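Local coordinates for protein probable enoyl-CoA hydratase/isomerase (Pseudomonas aeruginosa PAO1, PDB 5YLO) that probably acts as a Delta3,Delta2-enoyl-CoA isomerase of the crotonase family, shifting double bonds during the breakdown of unsaturated fatty acids, at residues G59-A64 with N108-G113. Sequence-based numbering, arbitrary orientation.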
loop_
_atom_site.group_PDB
_atom_site.type_symbol
_atom_site.label_atom_id
_atom_site.label_comp_id
_atom_site.label_asym_id
_atom_site.label_seq_id
_atom_site.Cartn_x
_atom_site.Cartn_y
_atom_site.Cartn_z
ATOM N N GLY A 59 -21.046 -23.174 -11.388
ATOM C CA GLY A 59 -20.517 -23.666 -12.645
ATOM C C GLY A 59 -19.074 -23.252 -12.854
ATOM O O GLY A 59 -18.252 -23.257 -11.932
ATOM N N ARG A 60 -18.764 -22.879 -14.093
ATOM C CA ARG A 60 -17.380 -22.653 -14.484
ATOM C C ARG A 60 -16.864 -21.288 -14.052
ATOM O O ARG A 60 -15.662 -21.136 -13.818
ATOM C CB ARG A 60 -17.244 -22.806 -16.000
ATOM C CG ARG A 60 -15.830 -22.690 -16.534
ATOM C CD ARG A 60 -15.850 -22.267 -17.993
ATOM N NE ARG A 60 -16.900 -22.947 -18.746
ATOM C CZ ARG A 60 -16.703 -24.019 -19.506
ATOM N NH1 ARG A 60 -17.719 -24.571 -20.155
ATOM N NH2 ARG A 60 -15.489 -24.539 -19.620
ATOM N N SER A 61 -17.743 -20.297 -13.930
ATOM C CA SER A 61 -17.337 -18.913 -13.737
ATOM C C SER A 61 -17.890 -18.362 -12.431
ATOM O O SER A 61 -19.004 -18.706 -12.020
ATOM C CB SER A 61 -17.805 -18.047 -14.910
ATOM O OG SER A 61 -17.276 -18.532 -16.131
ATOM N N PHE A 62 -17.099 -17.507 -11.782
ATOM C CA PHE A 62 -17.568 -16.816 -10.585
ATOM C C PHE A 62 -18.599 -15.756 -10.947
ATOM O O PHE A 62 -19.732 -15.775 -10.450
ATOM C CB PHE A 62 -16.382 -16.198 -9.840
ATOM C CG PHE A 62 -16.776 -15.331 -8.673
ATOM C CD1 PHE A 62 -17.175 -15.897 -7.472
ATOM C CD2 PHE A 62 -16.735 -13.948 -8.777
ATOM C CE1 PHE A 62 -17.534 -15.100 -6.397
ATOM C CE2 PHE A 62 -17.092 -13.145 -7.707
ATOM C CZ PHE A 62 -17.491 -13.721 -6.515
ATOM N N CYS A 63 -18.226 -14.825 -11.824
ATOM C CA CYS A 63 -19.148 -13.791 -12.277
ATOM C C CYS A 63 -18.590 -13.034 -13.476
ATOM O O CYS A 63 -17.511 -12.439 -13.398
ATOM C CB CYS A 63 -19.458 -12.806 -11.150
ATOM S SG CYS A 63 -20.641 -11.541 -11.640
ATOM N N ALA A 64 -19.333 -13.033 -14.580
ATOM C CA ALA A 64 -18.915 -12.379 -15.812
ATOM C C ALA A 64 -19.226 -10.885 -15.847
ATOM O O ALA A 64 -18.942 -10.239 -16.860
ATOM C CB ALA A 64 -19.569 -13.062 -17.017
ATOM N N ASN A 108 -14.431 -19.342 -7.985
ATOM C CA ASN A 108 -14.414 -20.651 -8.626
ATOM C C ASN A 108 -14.029 -20.581 -10.094
ATOM O O ASN A 108 -13.560 -21.582 -10.644
ATOM C CB ASN A 108 -15.783 -21.313 -8.470
ATOM C CG ASN A 108 -16.918 -20.388 -8.860
ATOM O OD1 ASN A 108 -17.256 -19.462 -8.125
ATOM N ND2 ASN A 108 -17.508 -20.632 -10.025
ATOM N N GLY A 109 -14.208 -19.436 -10.729
ATOM C CA GLY A 109 -13.912 -19.269 -12.141
ATOM C C GLY A 109 -13.560 -17.832 -12.441
ATOM O O GLY A 109 -13.116 -17.092 -11.558
ATOM N N SER A 110 -13.766 -17.426 -13.691
ATOM C CA SER A 110 -13.376 -16.083 -14.099
ATOM C C SER A 110 -14.271 -15.024 -13.459
ATOM O O SER A 110 -15.487 -15.196 -13.343
ATOM C CB SER A 110 -13.418 -15.946 -15.622
ATOM O OG SER A 110 -14.750 -15.896 -16.101
ATOM N N ALA A 111 -13.653 -13.919 -13.041
ATOM C CA ALA A 111 -14.360 -12.754 -12.525
ATOM C C ALA A 111 -14.006 -11.550 -13.387
ATOM O O ALA A 111 -12.824 -11.245 -13.575
ATOM C CB ALA A 111 -14.004 -12.490 -11.058
ATOM N N VAL A 112 -15.025 -10.874 -13.914
ATOM C CA VAL A 112 -14.834 -9.811 -14.894
ATOM C C VAL A 112 -15.592 -8.570 -14.441
ATOM O O VAL A 112 -16.775 -8.652 -14.093
ATOM C CB VAL A 112 -15.305 -10.240 -16.297
ATOM C CG1 VAL A 112 -15.069 -9.123 -17.300
ATOM C CG2 VAL A 112 -14.598 -11.518 -16.736
ATOM N N GLY A 113 -14.908 -7.429 -14.446
ATOM C CA GLY A 113 -15.568 -6.149 -14.228
ATOM C C GLY A 113 -16.235 -6.074 -12.870
ATOM O O GLY A 113 -15.588 -6.213 -11.823
#
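ND2 of Asn-108 reaches two carbonyls of the loop 59-64, Gly-59 O at 3.3 Å and Ser-61 O at 3.2 Å, both through bent, weak bonds. With chi1 at 49°, CG sits between the backbone N and the carbonyl carbon, bringing the amide close to the opposing backbone. OD1 accepts from Gly-57 N and also lies 3.6 Å from Phe-62 CD1, in the plane of the ring at its edge; ring and amide planes are 62° apart. CG of Phe-62, anti to the backbone N (chi1 173°), sets the ring so that CD1 lies by this oxygen while CD2 meets Ala-111 CB at 3.8 Å. Gly-109 CA makes a CA-H...O contact with Arg-60 O at 3.1 Å, a closeness that the absence of a side chain allows. Beyond it the two segments run parallel: Cys-63 N donates to Ser-110 O, which also takes a weak bond from Phe-62 N, and Cys-63 O accepts from Val-112 N at 3.0 Å. The two Cys-63 bonds make a single parallel bridge with Ala-111. It ties the loop before helix 68-76 to Gly-113, N-cap of helix 114-120; in crotonase relatives, backbone NH groups from these two places form the oxyanion hole, and the bonds are consistent with fixing their relative position here.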